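Local coordinates for uricase (Arthrobacter globiformis, PDB 2YZC), which catalyses the oxidation of uric acid by molecular oxygen to 5-hydroxyisourate, on the way to allantoin, and is seen here with allantoate bound, at residues A145-I150 with R189-T194; R107-Q112 with T134-I139; L42-Q47 with E87-L92; Q224-M229 with I243-P248. All blocks are in the same frame, centred on the assembly; numbering follows the deposited sequence.

Contact 1. Residues A145-I150 with R189-T194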
loop_
_atom_site.group_PDB
_atom_site.type_symbol
_atom_site.label_atom_id
_atom_site.label_comp_id
_atom_site.label_asym_id
_atom_site.label_seq_id
_atom_site.Cartn_x
_atom_site.Cartn_y
_atom_site.Cartn_z
ATOM N N ALA A 145 -1.928 11.888 -29.750
ATOM C CA ALA A 145 -3.176 11.530 -29.075
ATOM C C ALA A 145 -3.033 11.748 -27.578
ATOM O O ALA A 145 -2.053 11.303 -26.976
ATOM C CB ALA A 145 -3.519 10.080 -29.353
ATOM N N ILE A 146 -4.018 12.423 -26.988
ATOM C CA ILE A 146 -4.012 12.715 -25.560
ATOM C C ILE A 146 -5.254 12.214 -24.829
ATOM O O ILE A 146 -6.391 12.422 -25.277
ATOM C CB ILE A 146 -3.908 14.233 -25.305
ATOM C CG1 ILE A 146 -2.605 14.771 -25.892
ATOM C CG2 ILE A 146 -3.984 14.518 -23.814
ATOM C CD1 ILE A 146 -2.487 16.281 -25.815
ATOM N N VAL A 147 -5.016 11.554 -23.699
ATOM C CA VAL A 147 -6.076 11.037 -22.840
ATOM C C VAL A 147 -5.872 11.642 -21.454
ATOM O O VAL A 147 -4.821 11.450 -20.843
ATOM C CB VAL A 147 -6.015 9.489 -22.721
ATOM C CG1 VAL A 147 -6.925 9.004 -21.587
ATOM C CG2 VAL A 147 -6.436 8.845 -24.039
ATOM N N ALA A 148 -6.862 12.389 -20.972
ATOM C CA ALA A 148 -6.783 12.986 -19.643
ATOM C C ALA A 148 -7.699 12.169 -18.746
ATOM O O ALA A 148 -8.566 11.453 -19.233
ATOM C CB ALA A 148 -7.241 14.448 -19.678
ATOM N N GLY A 149 -7.509 12.259 -17.437
ATOM C CA GLY A 149 -8.365 11.489 -16.563
ATOM C C GLY A 149 -8.333 11.927 -15.120
ATOM O O GLY A 149 -7.617 12.856 -14.741
ATOM N N ILE A 150 -9.135 11.248 -14.314
ATOM C CA ILE A 150 -9.205 11.535 -12.896
ATOM C C ILE A 150 -9.290 10.194 -12.186
ATOM O O ILE A 150 -9.846 9.232 -12.719
ATOM C CB ILE A 150 -10.446 12.392 -12.562
ATOM C CG1 ILE A 150 -10.436 12.780 -11.080
ATOM C CG2 ILE A 150 -11.715 11.627 -12.903
ATOM C CD1 ILE A 150 -11.501 13.797 -10.714
ATOM N N ARG A 189 -11.353 8.269 -17.860
ATOM C CA ARG A 189 -10.338 8.709 -18.800
ATOM C C ARG A 189 -11.031 9.053 -20.110
ATOM O O ARG A 189 -11.869 8.292 -20.601
ATOM C CB ARG A 189 -9.293 7.610 -18.987
ATOM C CG ARG A 189 -8.285 7.588 -17.846
ATOM C CD ARG A 189 -7.496 6.302 -17.785
ATOM N NE ARG A 189 -6.450 6.362 -16.765
ATOM C CZ ARG A 189 -6.650 6.676 -15.487
ATOM N NH1 ARG A 189 -7.868 6.969 -15.045
ATOM N NH2 ARG A 189 -5.625 6.692 -14.643
ATOM N N TRP A 190 -10.702 10.220 -20.651
ATOM C CA TRP A 190 -11.309 10.672 -21.895
ATOM C C TRP A 190 -10.254 11.060 -22.930
ATOM O O TRP A 190 -9.211 11.645 -22.606
ATOM C CB TRP A 190 -12.279 11.831 -21.603
ATOM C CG TRP A 190 -11.679 12.990 -20.851
ATOM C CD1 TRP A 190 -11.158 14.132 -21.389
ATOM C CD2 TRP A 190 -11.560 13.130 -19.426
ATOM N NE1 TRP A 190 -10.729 14.975 -20.393
ATOM C CE2 TRP A 190 -10.962 14.387 -19.178
ATOM C CE3 TRP A 190 -11.902 12.319 -18.337
ATOM C CZ2 TRP A 190 -10.698 14.854 -17.884
ATOM C CZ3 TRP A 190 -11.639 12.785 -17.044
ATOM C CH2 TRP A 190 -11.043 14.041 -16.833
ATOM N N ARG A 191 -10.526 10.702 -24.180
ATOM C CA ARG A 191 -9.607 10.974 -25.275
ATOM C C ARG A 191 -10.026 12.194 -26.087
ATOM O O ARG A 191 -11.164 12.283 -26.544
ATOM C CB ARG A 191 -9.522 9.758 -26.198
ATOM C CG ARG A 191 -8.592 9.949 -27.398
ATOM C CD ARG A 191 -8.427 8.651 -28.180
ATOM N NE ARG A 191 -9.642 8.255 -28.890
ATOM C CZ ARG A 191 -10.076 8.834 -30.008
ATOM N NH1 ARG A 191 -9.397 9.839 -30.545
ATOM N NH2 ARG A 191 -11.184 8.405 -30.596
ATOM N N TYR A 192 -9.097 13.129 -26.261
ATOM C CA TYR A 192 -9.365 14.332 -27.030
ATOM C C TYR A 192 -9.152 14.028 -28.507
ATOM O O TYR A 192 -8.285 13.232 -28.860
ATOM C CB TYR A 192 -8.422 15.454 -26.595
ATOM C CG TYR A 192 -8.646 15.926 -25.174
ATOM C CD1 TYR A 192 -9.876 16.449 -24.780
ATOM C CD2 TYR A 192 -7.623 15.870 -24.228
ATOM C CE1 TYR A 192 -10.086 16.909 -23.482
ATOM C CE2 TYR A 192 -7.820 16.330 -22.923
ATOM C CZ TYR A 192 -9.054 16.849 -22.561
ATOM O OH TYR A 192 -9.259 17.315 -21.285
ATOM N N ASN A 193 -9.945 14.653 -29.372
ATOM C CA ASN A 193 -9.790 14.433 -30.805
ATOM C C ASN A 193 -8.918 15.524 -31.425
ATOM O O ASN A 193 -8.768 15.600 -32.646
ATOM C CB ASN A 193 -11.161 14.373 -31.495
ATOM C CG ASN A 193 -12.074 15.514 -31.099
ATOM O OD1 ASN A 193 -13.274 15.314 -30.893
ATOM N ND2 ASN A 193 -11.524 16.715 -31.006
ATOM N N THR A 194 -8.336 16.356 -30.562
ATOM C CA THR A 194 -7.466 17.449 -30.986
ATOM C C THR A 194 -6.593 17.885 -29.814
ATOM O O THR A 194 -6.990 17.733 -28.661
ATOM C CB THR A 194 -8.278 18.671 -31.447
ATOM O OG1 THR A 194 -7.382 19.747 -31.749
ATOM C CG2 THR A 194 -9.241 19.120 -30.351
HETATM O O HOH W 1 -5.475 14.182 -28.864
#

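Contact 2. Residues R107-Q112 with T134-I139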
loop_
_atom_site.group_PDB
_atom_site.type_symbol
_atom_site.label_atom_id
_atom_site.label_comp_id
_atom_site.label_asym_id
_atom_site.label_seq_id
_atom_site.Cartn_x
_atom_site.Cartn_y
_atom_site.Cartn_z
ATOM N N ARG A 107 5.280 7.089 -25.476
ATOM C CA ARG A 107 4.170 7.291 -24.563
ATOM C C ARG A 107 4.693 8.073 -23.361
ATOM O O ARG A 107 5.625 7.640 -22.683
ATOM C CB ARG A 107 3.615 5.935 -24.111
ATOM C CG ARG A 107 2.395 6.013 -23.201
ATOM C CD ARG A 107 2.018 4.629 -22.685
ATOM N NE ARG A 107 0.874 4.659 -21.773
ATOM C CZ ARG A 107 -0.404 4.648 -22.152
ATOM N NH1 ARG A 107 -0.732 4.603 -23.440
ATOM N NH2 ARG A 107 -1.363 4.684 -21.232
ATOM N N TRP A 108 4.114 9.239 -23.122
ATOM C CA TRP A 108 4.520 10.070 -22.000
ATOM C C TRP A 108 3.287 10.262 -21.139
ATOM O O TRP A 108 2.215 10.616 -21.637
ATOM C CB TRP A 108 5.065 11.405 -22.508
ATOM C CG TRP A 108 6.328 11.212 -23.298
ATOM C CD1 TRP A 108 7.608 11.185 -22.809
ATOM C CD2 TRP A 108 6.424 10.890 -24.689
ATOM N NE1 TRP A 108 8.493 10.860 -23.814
ATOM C CE2 TRP A 108 7.792 10.673 -24.976
ATOM C CE3 TRP A 108 5.487 10.758 -25.724
ATOM C CZ2 TRP A 108 8.244 10.331 -26.257
ATOM C CZ3 TRP A 108 5.938 10.416 -26.995
ATOM C CH2 TRP A 108 7.305 10.208 -27.248
ATOM N N ALA A 109 3.436 10.012 -19.844
ATOM C CA ALA A 109 2.309 10.125 -18.938
ATOM C C ALA A 109 2.675 10.836 -17.652
ATOM O O ALA A 109 3.850 10.950 -17.288
ATOM C CB ALA A 109 1.757 8.738 -18.631
ATOM N N ALA A 110 1.654 11.321 -16.959
ATOM C CA ALA A 110 1.887 12.017 -15.712
ATOM C C ALA A 110 0.668 12.041 -14.823
ATOM O O ALA A 110 -0.473 12.003 -15.288
ATOM C CB ALA A 110 2.341 13.451 -15.984
ATOM N N GLN A 111 0.939 12.064 -13.529
ATOM C CA GLN A 111 -0.089 12.182 -12.523
ATOM C C GLN A 111 0.184 13.590 -12.017
ATOM O O GLN A 111 1.345 14.000 -11.921
ATOM C CB GLN A 111 0.120 11.164 -11.401
ATOM C CG GLN A 111 -0.324 9.756 -11.765
ATOM C CD GLN A 111 0.027 8.745 -10.693
ATOM O OE1 GLN A 111 -0.680 7.754 -10.499
ATOM N NE2 GLN A 111 1.127 8.980 -10.000
ATOM N N GLN A 112 -0.876 14.343 -11.743
ATOM C CA GLN A 112 -0.735 15.702 -11.234
ATOM C C GLN A 112 -1.370 15.716 -9.859
ATOM O O GLN A 112 -2.509 15.271 -9.695
ATOM C CB GLN A 112 -1.456 16.707 -12.135
ATOM C CG GLN A 112 -1.286 18.163 -11.693
ATOM C CD GLN A 112 -2.028 19.137 -12.589
ATOM O OE1 GLN A 112 -2.125 18.932 -13.792
ATOM N NE2 GLN A 112 -2.546 20.211 -12.000
ATOM N N THR A 134 -4.711 12.811 -14.258
ATOM C CA THR A 134 -3.778 12.089 -15.105
ATOM C C THR A 134 -3.814 12.577 -16.547
ATOM O O THR A 134 -4.799 13.158 -17.000
ATOM C CB THR A 134 -4.084 10.574 -15.113
ATOM O OG1 THR A 134 -5.350 10.342 -15.748
ATOM C CG2 THR A 134 -4.136 10.030 -13.692
ATOM N N ALA A 135 -2.721 12.335 -17.261
ATOM C CA ALA A 135 -2.619 12.704 -18.665
ATOM C C ALA A 135 -1.675 11.711 -19.322
ATOM O O ALA A 135 -0.653 11.332 -18.747
ATOM C CB ALA A 135 -2.084 14.133 -18.815
ATOM N N VAL A 136 -2.035 11.273 -20.521
ATOM C CA VAL A 136 -1.217 10.334 -21.267
ATOM C C VAL A 136 -1.158 10.831 -22.692
ATOM O O VAL A 136 -2.188 11.154 -23.287
ATOM C CB VAL A 136 -1.829 8.911 -21.288
ATOM C CG1 VAL A 136 -1.025 8.016 -22.222
ATOM C CG2 VAL A 136 -1.842 8.317 -19.881
ATOM N N LEU A 137 0.052 10.916 -23.227
ATOM C CA LEU A 137 0.249 11.343 -24.603
ATOM C C LEU A 137 0.932 10.212 -25.342
ATOM O O LEU A 137 1.877 9.614 -24.831
ATOM C CB LEU A 137 1.155 12.587 -24.676
ATOM C CG LEU A 137 1.786 12.842 -26.059
ATOM C CD1 LEU A 137 0.722 13.314 -27.043
ATOM C CD2 LEU A 137 2.897 13.886 -25.944
ATOM N N GLU A 138 0.432 9.886 -26.527
ATOM C CA GLU A 138 1.079 8.876 -27.341
ATOM C C GLU A 138 1.312 9.502 -28.702
ATOM O O GLU A 138 0.414 10.118 -29.271
ATOM C CB GLU A 138 0.232 7.605 -27.483
ATOM C CG GLU A 138 0.443 6.598 -26.354
ATOM C CD GLU A 138 0.129 5.160 -26.758
ATOM O OE1 GLU A 138 0.228 4.262 -25.890
ATOM O OE2 GLU A 138 -0.212 4.922 -27.939
ATOM N N ILE A 139 2.534 9.373 -29.200
ATOM C CA ILE A 139 2.880 9.909 -30.507
ATOM C C ILE A 139 3.164 8.741 -31.434
ATOM O O ILE A 139 3.878 7.801 -31.075
ATOM C CB ILE A 139 4.138 10.812 -30.460
ATOM C CG1 ILE A 139 3.838 12.100 -29.691
ATOM C CG2 ILE A 139 4.582 11.160 -31.882
ATOM C CD1 ILE A 139 5.054 13.016 -29.530
#

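Contact 3. Residues L42-Q47 with E87-L92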
loop_
_atom_site.group_PDB
_atom_site.type_symbol
_atom_site.label_atom_id
_atom_site.label_comp_id
_atom_site.label_asym_id
_atom_site.label_seq_id
_atom_site.Cartn_x
_atom_site.Cartn_y
_atom_site.Cartn_z
ATOM N N LEU A 42 4.215 16.870 -10.192
ATOM C CA LEU A 42 3.966 15.773 -11.132
ATOM C C LEU A 42 4.781 14.494 -10.906
ATOM O O LEU A 42 5.865 14.525 -10.324
ATOM C CB LEU A 42 4.258 16.235 -12.568
ATOM C CG LEU A 42 3.544 17.450 -13.165
ATOM C CD1 LEU A 42 4.123 17.744 -14.554
ATOM C CD2 LEU A 42 2.056 17.179 -13.253
ATOM N N ASN A 43 4.235 13.377 -11.391
ATOM C CA ASN A 43 4.897 12.072 -11.351
ATOM C C ASN A 43 4.923 11.726 -12.843
ATOM O O ASN A 43 3.906 11.313 -13.405
ATOM C CB ASN A 43 4.053 11.043 -10.590
ATOM C CG ASN A 43 4.789 9.732 -10.369
ATOM O OD1 ASN A 43 4.174 8.686 -10.131
ATOM N ND2 ASN A 43 6.113 9.782 -10.432
ATOM N N VAL A 44 6.087 11.891 -13.470
ATOM C CA VAL A 44 6.243 11.689 -14.914
ATOM C C VAL A 44 6.894 10.390 -15.385
ATOM O O VAL A 44 7.867 9.916 -14.809
ATOM C CB VAL A 44 7.054 12.870 -15.516
ATOM C CG1 VAL A 44 7.095 12.778 -17.036
ATOM C CG2 VAL A 44 6.440 14.201 -15.063
ATOM N N THR A 45 6.347 9.833 -16.460
ATOM C CA THR A 45 6.877 8.610 -17.042
ATOM C C THR A 45 7.103 8.849 -18.532
ATOM O O THR A 45 6.230 9.376 -19.224
ATOM C CB THR A 45 5.906 7.433 -16.852
ATOM O OG1 THR A 45 5.861 7.072 -15.462
ATOM C CG2 THR A 45 6.358 6.226 -17.680
ATOM N N SER A 46 8.278 8.452 -19.011
ATOM C CA SER A 46 8.653 8.620 -20.413
ATOM C C SER A 46 9.101 7.296 -21.019
ATOM O O SER A 46 9.952 6.612 -20.456
ATOM C CB SER A 46 9.800 9.634 -20.517
ATOM O OG SER A 46 10.391 9.645 -21.810
ATOM N N GLN A 47 8.518 6.928 -22.156
ATOM C CA GLN A 47 8.911 5.698 -22.839
ATOM C C GLN A 47 8.944 5.908 -24.346
ATOM O O GLN A 47 8.033 6.496 -24.931
ATOM C CB GLN A 47 7.980 4.541 -22.478
ATOM C CG GLN A 47 8.237 3.995 -21.075
ATOM C CD GLN A 47 7.347 2.827 -20.736
ATOM O OE1 GLN A 47 7.820 1.710 -20.520
ATOM N NE2 GLN A 47 6.047 3.073 -20.691
ATOM N N GLU A 87 0.631 20.057 -21.897
ATOM C CA GLU A 87 1.575 20.792 -22.727
ATOM C C GLU A 87 3.017 20.426 -22.390
ATOM O O GLU A 87 3.896 20.466 -23.251
ATOM C CB GLU A 87 1.332 22.295 -22.580
ATOM C CG GLU A 87 0.004 22.710 -23.199
ATOM C CD GLU A 87 -0.425 24.102 -22.807
ATOM O OE1 GLU A 87 0.221 25.075 -23.249
ATOM O OE2 GLU A 87 -1.410 24.219 -22.049
ATOM N N PHE A 88 3.260 20.054 -21.138
ATOM C CA PHE A 88 4.598 19.651 -20.729
ATOM C C PHE A 88 4.917 18.333 -21.429
ATOM O O PHE A 88 6.005 18.153 -21.975
ATOM C CB PHE A 88 4.660 19.453 -19.211
ATOM C CG PHE A 88 6.034 19.108 -18.696
ATOM C CD1 PHE A 88 7.115 19.957 -18.927
ATOM C CD2 PHE A 88 6.243 17.944 -17.960
ATOM C CE1 PHE A 88 8.389 19.652 -18.430
ATOM C CE2 PHE A 88 7.509 17.629 -17.458
ATOM C CZ PHE A 88 8.585 18.488 -17.693
ATOM N N LEU A 89 3.956 17.411 -21.421
ATOM C CA LEU A 89 4.165 16.118 -22.057
ATOM C C LEU A 89 4.363 16.273 -23.566
ATOM O O LEU A 89 5.179 15.567 -24.168
ATOM C CB LEU A 89 2.978 15.188 -21.778
ATOM C CG LEU A 89 2.716 14.802 -20.316
ATOM C CD1 LEU A 89 1.492 13.899 -20.246
ATOM C CD2 LEU A 89 3.933 14.097 -19.728
ATOM N N LEU A 90 3.619 17.193 -24.173
ATOM C CA LEU A 90 3.731 17.428 -25.613
ATOM C C LEU A 90 5.141 17.886 -25.982
ATOM O O LEU A 90 5.696 17.473 -27.006
ATOM C CB LEU A 90 2.697 18.468 -26.060
ATOM C CG LEU A 90 1.255 17.951 -26.181
ATOM C CD1 LEU A 90 0.273 19.112 -26.281
ATOM C CD2 LEU A 90 1.152 17.058 -27.414
ATOM N N ARG A 91 5.729 18.728 -25.143
ATOM C CA ARG A 91 7.076 19.194 -25.417
ATOM C C ARG A 91 8.053 18.021 -25.367
ATOM O O ARG A 91 8.903 17.870 -26.248
ATOM C CB ARG A 91 7.498 20.262 -24.409
ATOM C CG ARG A 91 8.862 20.844 -24.738
ATOM C CD ARG A 91 9.351 21.852 -23.720
ATOM N NE ARG A 91 10.693 22.302 -24.083
ATOM C CZ ARG A 91 11.472 23.060 -23.320
ATOM N NH1 ARG A 91 11.051 23.466 -22.132
ATOM N NH2 ARG A 91 12.677 23.410 -23.751
ATOM N N LEU A 92 7.924 17.187 -24.338
ATOM C CA LEU A 92 8.795 16.025 -24.181
ATOM C C LEU A 92 8.659 15.062 -25.357
ATOM O O LEU A 92 9.655 14.632 -25.939
ATOM C CB LEU A 92 8.463 15.283 -22.878
ATOM C CG LEU A 92 8.959 15.926 -21.581
ATOM C CD1 LEU A 92 8.276 15.294 -20.371
ATOM C CD2 LEU A 92 10.475 15.766 -21.503
#

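Contact 4. Residues Q224-M229 with I243-P248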
loop_
_atom_site.group_PDB
_atom_site.type_symbol
_atom_site.label_atom_id
_atom_site.label_comp_id
_atom_site.label_asym_id
_atom_site.label_seq_id
_atom_site.Cartn_x
_atom_site.Cartn_y
_atom_site.Cartn_z
ATOM N N GLN A 224 -26.375 2.585 -15.240
ATOM C CA GLN A 224 -27.143 3.745 -15.692
ATOM C C GLN A 224 -26.475 5.036 -15.234
ATOM O O GLN A 224 -26.376 6.009 -15.988
ATOM C CB GLN A 224 -28.570 3.685 -15.137
ATOM C CG GLN A 224 -29.483 4.814 -15.609
ATOM C CD GLN A 224 -30.740 4.950 -14.760
ATOM O OE1 GLN A 224 -31.718 5.580 -15.169
ATOM N NE2 GLN A 224 -30.713 4.368 -13.567
ATOM N N THR A 225 -26.034 5.045 -13.981
ATOM C CA THR A 225 -25.362 6.208 -13.424
ATOM C C THR A 225 -24.102 6.493 -14.241
ATOM O O THR A 225 -23.789 7.642 -14.535
ATOM C CB THR A 225 -24.980 5.966 -11.945
ATOM O OG1 THR A 225 -26.177 5.905 -11.156
ATOM C CG2 THR A 225 -24.069 7.088 -11.419
ATOM N N MET A 226 -23.392 5.437 -14.619
ATOM C CA MET A 226 -22.172 5.593 -15.398
ATOM C C MET A 226 -22.469 6.107 -16.807
ATOM O O MET A 226 -21.738 6.940 -17.341
ATOM C CB MET A 226 -21.420 4.263 -15.475
ATOM C CG MET A 226 -20.141 4.324 -16.299
ATOM S SD MET A 226 -19.221 2.775 -16.241
ATOM C CE MET A 226 -20.443 1.661 -16.984
ATOM N N TYR A 227 -23.545 5.612 -17.409
ATOM C CA TYR A 227 -23.908 6.045 -18.749
ATOM C C TYR A 227 -24.231 7.540 -18.733
ATOM O O TYR A 227 -23.774 8.279 -19.597
ATOM C CB TYR A 227 -25.110 5.243 -19.257
ATOM C CG TYR A 227 -25.580 5.653 -20.632
ATOM C CD1 TYR A 227 -24.910 5.230 -21.776
ATOM C CD2 TYR A 227 -26.679 6.493 -20.784
ATOM C CE1 TYR A 227 -25.328 5.637 -23.045
ATOM C CE2 TYR A 227 -27.103 6.905 -22.039
ATOM C CZ TYR A 227 -26.423 6.476 -23.163
ATOM O OH TYR A 227 -26.840 6.904 -24.402
ATOM N N GLU A 228 -25.009 7.984 -17.747
ATOM C CA GLU A 228 -25.370 9.398 -17.638
ATOM C C GLU A 228 -24.140 10.282 -17.425
ATOM O O GLU A 228 -24.063 11.392 -17.958
ATOM C CB GLU A 228 -26.367 9.606 -16.497
ATOM C CG GLU A 228 -27.728 8.990 -16.783
ATOM C CD GLU A 228 -28.348 9.524 -18.069
ATOM O OE1 GLU A 228 -28.874 8.710 -18.857
ATOM O OE2 GLU A 228 -28.317 10.752 -18.290
ATOM N N MET A 229 -23.187 9.798 -16.634
ATOM C CA MET A 229 -21.957 10.549 -16.394
ATOM C C MET A 229 -21.203 10.722 -17.717
ATOM O O MET A 229 -20.772 11.821 -18.059
ATOM C CB MET A 229 -21.078 9.813 -15.374
ATOM C CG MET A 229 -21.621 9.860 -13.946
ATOM S SD MET A 229 -20.876 8.645 -12.822
ATOM C CE MET A 229 -19.165 9.255 -12.736
ATOM N N ILE A 243 -15.118 8.551 -23.571
ATOM C CA ILE A 243 -14.726 8.547 -22.175
ATOM C C ILE A 243 -14.947 7.135 -21.673
ATOM O O ILE A 243 -15.958 6.500 -21.986
ATOM C CB ILE A 243 -15.554 9.558 -21.350
ATOM C CG1 ILE A 243 -15.127 9.496 -19.878
ATOM C CG2 ILE A 243 -17.041 9.266 -21.495
ATOM C CD1 ILE A 243 -15.742 10.570 -19.017
ATOM N N LYS A 244 -13.976 6.630 -20.926
ATOM C CA LYS A 244 -14.060 5.292 -20.374
ATOM C C LYS A 244 -14.070 5.421 -18.868
ATOM O O LYS A 244 -13.334 6.231 -18.309
ATOM C CB LYS A 244 -12.858 4.451 -20.794
ATOM C CG LYS A 244 -12.795 4.151 -22.277
ATOM C CD LYS A 244 -11.679 3.172 -22.586
ATOM C CE LYS A 244 -11.803 2.638 -24.004
ATOM N NZ LYS A 244 -10.816 1.554 -24.249
ATOM N N MET A 245 -14.905 4.623 -18.218
ATOM C CA MET A 245 -14.975 4.657 -16.770
ATOM C C MET A 245 -14.904 3.258 -16.188
ATOM O O MET A 245 -15.360 2.284 -16.796
ATOM C CB MET A 245 -16.264 5.340 -16.319
ATOM C CG MET A 245 -16.304 6.819 -16.631
ATOM S SD MET A 245 -17.943 7.516 -16.388
ATOM C CE MET A 245 -18.593 7.342 -18.023
ATOM N N SER A 246 -14.311 3.180 -15.002
ATOM C CA SER A 246 -14.167 1.935 -14.271
ATOM C C SER A 246 -14.656 2.308 -12.877
ATOM O O SER A 246 -13.975 3.023 -12.141
ATOM C CB SER A 246 -12.701 1.509 -14.232
ATOM O OG SER A 246 -12.559 0.264 -13.577
ATOM N N LEU A 247 -15.849 1.835 -12.530
ATOM C CA LEU A 247 -16.449 2.165 -11.249
ATOM C C LEU A 247 -16.739 0.978 -10.352
ATOM O O LEU A 247 -17.542 0.115 -10.692
ATOM C CB LEU A 247 -17.758 2.923 -11.474
ATOM C CG LEU A 247 -17.720 4.157 -12.379
ATOM C CD1 LEU A 247 -19.112 4.751 -12.478
ATOM C CD2 LEU A 247 -16.743 5.179 -11.815
ATOM N N PRO A 248 -16.074 0.910 -9.192
ATOM C CA PRO A 248 -16.351 -0.217 -8.305
ATOM C C PRO A 248 -17.622 0.095 -7.526
ATOM O O PRO A 248 -17.938 1.264 -7.286
ATOM C CB PRO A 248 -15.125 -0.248 -7.393
ATOM C CG PRO A 248 -14.748 1.199 -7.296
ATOM C CD PRO A 248 -14.891 1.663 -8.738
#

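Contact 1. Residues A145-I150 with R189-T194
Val147 faces Arg191 and Gly149 faces Arg189 as non-hydrogen-bonded pairs of two antiparallel strands, 145-150 and 189-192, whose axes come within 4.6 Å. This is one strand pairing within the antiparallel T-fold sheet of the subunit. Ala148 and Trp190 form the hydrogen-bonded pair between them: Trp190 N gives a nearly straight bond to Ala148 O (2.8 Å, 165°), and Ala148 N returns one to Trp190 O. Tyr192 N continues the ladder to Ile146 O. With chi1 at 55°, CG of Trp190 sits between the backbone N and the carbonyl carbon, and the indole folds back over the neighbouring strand. One ring face then covers Ala148 O, and Gly149 CA makes a CH-pi contact 3.9 Å from the centroid of the Trp190 six-membered ring. Trp190 NE1 also donates, in the ring plane, to Tyr192 OH at 2.9 Å, while Ala148 CB packs against both aromatic side chains. With an alanine in place of Trp190, the Ala148-Gly149 backbone would probably lose its aromatic cover and Tyr192 OH its indole N-H. On the other face Val147 CG1 meets Arg189 CB, and CG2 meets Arg191 CB; the two guanidinium groups lead on to salt bridges with Glu151 and Glu242. A water accepts from Ile146 N and donates to Tyr192 O, both at 3.0 Å.

Contact 2. Residues R107-Q112 with T134-I139
Arg107 NH1 and Glu138 OE1 form a salt bridge of 2.7 Å. The carboxylate oxygen lies in the guanidinium plane but is itself met from above the carboxylate plane, the two flat groups standing 83° apart; the bond is bent, at 141°. OE1 is shared with Arg49, and NH1 also donates to Ile294 O, so each end of the bridge has a second partner. An extended chain, with CG anti to the backbone N (chi1 -177°), carries the Arg107 guanidinium across the neighbouring strand until Val136 CG1 sits over its centre, 3.4 Å from Arg107 CZ. Beneath this runs the antiparallel pairing of strands 103-117 and 131-140 in the T-fold sheet. Trp108 and Leu137 exchange two backbone hydrogen bonds, with Leu137 N 2.7 Å from Trp108 O, and Ala110 and Ala135 exchange two more. Ala109 CB touches Val136 CG2 at 3.8 Å on the face that carries the salt bridge. On the opposite face the Trp108 indole leans over the partner strand, 134-139: CZ3 approaches Ile139 CD1 to 3.7 Å, and CE3 meets Leu137 CD2 at 4.1 Å. Thr97 of helix 85-99 touches both Trp108 and Ile139, and Leu90 of the same helix packs on Leu137.

Contact 3. Residues L42-Q47 with E87-L92
Helix-on-sheet packing of the T-fold brings Leu42 and Val44 of strand 38-50 against Phe88, Leu89 and Leu92 of helix 85-99. The two short segments run in nearly the same direction, their axes 26° apart and 10.6 Å distant at closest approach, so the layers meet through side chains alone, with no hydrogen bond between them. Phe88 reaches the strand with CG anti to its own backbone nitrogen (chi1 -177°). Its CD2 meets Leu42 CD1 at 4.0 Å, the leucine and the phenylalanine lying alongside and pointing opposite ways. Val44 CG2 comes up at the edge of the same ring, near its plane, 4.3 Å from Phe88 CE2. The second methyl of Val44 turns to the next part of the helix: CG1 lies 4.4 Å from Leu89 CD2 and 4.3 Å from Leu92 CD1. Val44 thus spreads its two branches over three helix residues, Phe88 and Leu92 standing one turn apart and joined by the backbone bond from Leu92 N to Phe88 O. Helix 67-78 adds Val74 and Phe77 beside Phe88, and Thr73 and Phe77 beside Leu92. From the same strand segment Asn43 packs on Arg274, and Gln47 on Leu278, of the second subunit. The distances are loose van der Waals contacts and the buried area is small, yet the touching residues are all buried. Helices laid with their apolar side on one face of an antiparallel sheet are typical of the T-fold.

Contact 4. Residues Q224-M229 with I243-P248
Met226 of helix 222-236 lies against Met245 and Leu247 of strand 240-254, a helix-on-sheet contact of the T-fold in which the axes of segments 224-229 and 243-248 run roughly antiparallel (151°) and come within 9.6 Å. Its CB meets Leu247 CD1 at 3.8 Å. CG, held anti to the backbone N (chi1 179°), lies beside the thioether of Met245, 3.8 Å from Met245 CE and only slightly farther from its sulfur. SD reaches the base of that residue, 3.9 Å from Met245 CB and equally near its carbonyl oxygen. A bend at chi3 then turns the methyl CE of Met226 aside from Met245. Ile279 and Ala281 of strand 276-285, its neighbour in the sheet, together with His56 of the second subunit, also pack on Met226. Met245 answers with its own bent tip: CE touches Met226 O at 3.2 Å, close for a methyl and a carbonyl, and its chi3 of -92° is off the usual staggered values. Replacing Met226 by an alanine would probably open a gap beside Met245 and leave that thioether freer to turn. The neighbouring residues along the chain, Gln223 before the helix segment and Asn249 after the strand segment, belong to the allantoate pocket, and the Leu247 side chain is about 8 Å from a bound allantoate. Met229, on which Leu210, Ala213 and Phe214 of helix 199-216 also pack, completes the contact: its CB lies 4.0 Å from Met245 SD, and its SD 4.3 Å from Leu247 CD1.

All four contacts involve strands of one curved antiparallel sheet, two of them through helices packed on it. Contact 2 borders contact 3 through Ala109 O and Thr45 N (2.9 Å) and contact 1 through Val147 O and Val136 N (2.8 Å); contact 1 passes on to contact 4 through Arg189 O and Lys244 N (2.7 Å). Ile146 CD1 also packs on Leu90 CD1, joining contact 1 to the helix of contact 3. Contacts 3 and 4 lie on opposite sides of the chain's centre, their centres about 27 Å apart, and both touch the second subunit. The Val44 side chain is about 8 Å from that of the charge-relay Lys22, the Met226 side chain about 5 Å from that of the urate-binding Gln223; contact 1 is remote from both.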